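Local coordinates for protein DNMT2 (PDB 4H0N) that probably methylates cytosine 38 in the anticodon loop of tRNA(Asp), and DNA cytosines as well, with S-adenosyl-L-methionine as methyl donor, at residues I115-V120 / L160-T165. The protein carries 3 engineered substitutions. Residues are numbered along the deposited sequence; the frame is centred on the assembly and turned at random.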
loop_
_atom_site.group_PDB
_atom_site.type_symbol
_atom_site.label_atom_id
_atom_site.label_comp_id
_atom_site.label_asym_id
_atom_site.label_seq_id
_atom_site.Cartn_x
_atom_site.Cartn_y
_atom_site.Cartn_z
ATOM N N ILE A 115 0.720 -0.578 -18.279
ATOM C CA ILE A 115 1.489 -0.829 -17.069
ATOM C C ILE A 115 1.071 0.167 -16.007
ATOM O O ILE A 115 0.972 1.362 -16.283
ATOM C CB ILE A 115 3.001 -0.665 -17.321
ATOM C CG1 ILE A 115 3.489 -1.674 -18.359
ATOM C CG2 ILE A 115 3.781 -0.846 -16.042
ATOM C CD1 ILE A 115 4.961 -1.520 -18.708
ATOM N N LEU A 116 0.802 -0.323 -14.800
ATOM C CA LEU A 116 0.608 0.549 -13.640
ATOM C C LEU A 116 1.536 0.117 -12.520
ATOM O O LEU A 116 1.500 -1.034 -12.090
ATOM C CB LEU A 116 -0.845 0.525 -13.150
ATOM C CG LEU A 116 -1.216 1.530 -12.048
ATOM C CD1 LEU A 116 -2.668 1.941 -12.202
ATOM C CD2 LEU A 116 -0.970 0.980 -10.642
ATOM N N MET A 117 2.358 1.047 -12.042
ATOM C CA MET A 117 3.253 0.756 -10.934
ATOM C C MET A 117 3.069 1.716 -9.765
ATOM O O MET A 117 3.008 2.927 -9.956
ATOM C CB MET A 117 4.707 0.792 -11.400
ATOM C CG MET A 117 5.721 0.731 -10.266
ATOM S SD MET A 117 7.349 1.351 -10.726
ATOM C CE MET A 117 6.898 2.813 -11.652
ATOM N N GLU A 118 2.980 1.161 -8.558
ATOM C CA GLU A 118 3.090 1.944 -7.329
ATOM C C GLU A 118 4.523 1.861 -6.790
ATOM O O GLU A 118 5.205 0.854 -6.968
ATOM C CB GLU A 118 2.104 1.450 -6.267
ATOM C CG GLU A 118 2.189 2.227 -4.957
ATOM C CD GLU A 118 1.472 1.550 -3.807
ATOM O OE1 GLU A 118 0.262 1.271 -3.942
ATOM O OE2 GLU A 118 2.120 1.303 -2.765
ATOM N N ASN A 119 4.984 2.922 -6.138
ATOM C CA ASN A 119 6.331 2.939 -5.595
ATOM C C ASN A 119 6.410 3.828 -4.360
ATOM O O ASN A 119 5.420 4.439 -3.977
ATOM C CB ASN A 119 7.319 3.398 -6.666
ATOM C CG ASN A 119 8.557 2.529 -6.721
ATOM O OD1 ASN A 119 9.289 2.409 -5.740
ATOM N ND2 ASN A 119 8.787 1.903 -7.867
ATOM N N VAL A 120 7.577 3.894 -3.726
ATOM C CA VAL A 120 7.722 4.712 -2.526
ATOM C C VAL A 120 7.867 6.173 -2.894
ATOM O O VAL A 120 8.237 6.504 -4.019
ATOM C CB VAL A 120 8.947 4.305 -1.675
ATOM C CG1 VAL A 120 8.729 2.942 -1.035
ATOM C CG2 VAL A 120 10.220 4.323 -2.514
ATOM N N LEU A 160 1.329 8.822 1.069
ATOM C CA LEU A 160 1.984 9.423 -0.075
ATOM C C LEU A 160 2.806 8.374 -0.828
ATOM O O LEU A 160 3.716 7.757 -0.271
ATOM C CB LEU A 160 2.866 10.581 0.392
ATOM C CG LEU A 160 3.464 11.486 -0.684
ATOM C CD1 LEU A 160 2.395 11.953 -1.674
ATOM C CD2 LEU A 160 4.150 12.671 -0.036
ATOM N N ARG A 161 2.459 8.171 -2.094
ATOM C CA ARG A 161 3.106 7.171 -2.931
ATOM C C ARG A 161 3.345 7.696 -4.346
ATOM O O ARG A 161 2.640 8.589 -4.827
ATOM C CB ARG A 161 2.247 5.913 -3.010
ATOM C CG ARG A 161 2.097 5.170 -1.704
ATOM C CD ARG A 161 3.445 4.701 -1.222
ATOM N NE ARG A 161 3.346 3.570 -0.305
ATOM C CZ ARG A 161 3.292 3.680 1.019
ATOM N NH1 ARG A 161 3.317 4.877 1.591
ATOM N NH2 ARG A 161 3.212 2.591 1.773
ATOM N N TYR A 162 4.345 7.125 -5.006
ATOM C CA TYR A 162 4.623 7.414 -6.403
ATOM C C TYR A 162 3.799 6.483 -7.273
ATOM O O TYR A 162 3.645 5.304 -6.955
ATOM C CB TYR A 162 6.110 7.204 -6.690
ATOM C CG TYR A 162 6.466 7.179 -8.158
ATOM C CD1 TYR A 162 6.837 8.341 -8.824
ATOM C CD2 TYR A 162 6.440 5.989 -8.881
ATOM C CE1 TYR A 162 7.170 8.317 -10.168
ATOM C CE2 TYR A 162 6.764 5.958 -10.218
ATOM C CZ TYR A 162 7.132 7.120 -10.857
ATOM O OH TYR A 162 7.455 7.079 -12.194
ATOM N N TYR A 163 3.283 7.007 -8.381
ATOM C CA TYR A 163 2.583 6.177 -9.356
ATOM C C TYR A 163 2.987 6.518 -10.776
ATOM O O TYR A 163 3.272 7.671 -11.098
ATOM C CB TYR A 163 1.072 6.329 -9.229
ATOM C CG TYR A 163 0.522 5.874 -7.905
ATOM C CD1 TYR A 163 0.182 4.544 -7.694
ATOM C CD2 TYR A 163 0.340 6.776 -6.861
ATOM C CE1 TYR A 163 -0.332 4.126 -6.482
ATOM C CE2 TYR A 163 -0.167 6.364 -5.644
ATOM C CZ TYR A 163 -0.503 5.040 -5.463
ATOM O OH TYR A 163 -1.011 4.622 -4.257
ATOM N N CYS A 164 2.999 5.500 -11.625
ATOM C CA CYS A 164 3.226 5.699 -13.042
ATOM C C CYS A 164 2.214 4.890 -13.845
ATOM O O CYS A 164 2.144 3.667 -13.720
ATOM C CB CYS A 164 4.651 5.288 -13.413
ATOM S SG CYS A 164 5.032 5.515 -15.163
ATOM N N THR A 165 1.409 5.579 -14.645
ATOM C CA THR A 165 0.518 4.904 -15.582
ATOM C C THR A 165 1.147 4.959 -16.969
ATOM O O THR A 165 1.159 6.006 -17.610
ATOM C CB THR A 165 -0.889 5.532 -15.599
ATOM O OG1 THR A 165 -0.780 6.958 -15.670
ATOM C CG2 THR A 165 -1.654 5.159 -14.340
#
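The Tyr162 ring receives Met117 at its edge: Met117 CE lies in the ring plane, 3.5 Å from Tyr162 CE2, while Asn119 CB approaches CD2 obliquely. A bend at the end of the Met117 thioether (chi3 43°) also brings its CE to 3.8 Å from Cys164 CB. The Tyr162 hydroxyl is hydrogen-bonded to Glu145, and Phe123 meets its ring edge-to-face. On the sheet face of Glu118 and Tyr163, the two side chains run alongside each other; Glu118 CG sits 3.5 Å from Tyr163 CE1, oblique to the ring, and the carboxylate plane is turned 74° from it. With CG anti to the backbone N (chi1 179°) and the chain extended beyond it, Glu118 carries OE2 to the guanidinium edge of Arg161, a long salt bridge of 3.6 Å to NE. Farther along this face, Leu116 CD1 lies against Thr165 CG2.

The backbones are antiparallel. Met117 and Cys164 form a hydrogen-bonded pair: Met117 N to Cys164 O and Cys164 N to Met117 O are both 3.1 Å. Asn119 and Tyr162 form the second such pair, with Asn119 N to Tyr162 O at 2.9 Å. Asn119 OD1 accepts the N-H of Val120, the next residue of the same chain.

Strand 161-168 runs against 114-119 in the mixed sheet of this class I methyltransferase-like fold, between it and the outermost strand 141-148; strand 72-75 flanks 114-119 on its other side. The Glu118 side chain lies about 6 Å, nearest atoms, from the bound S-adenosyl-L-homocysteine and close to Ser76, which probably contacts it; that of Val120 lies near the likely catalytic Cys79. Helix 127-138 packs on Met117, Tyr162 and Cys164, and helix 321-332 on Leu116, Tyr163 and Thr165, sandwiching the strand pair between them.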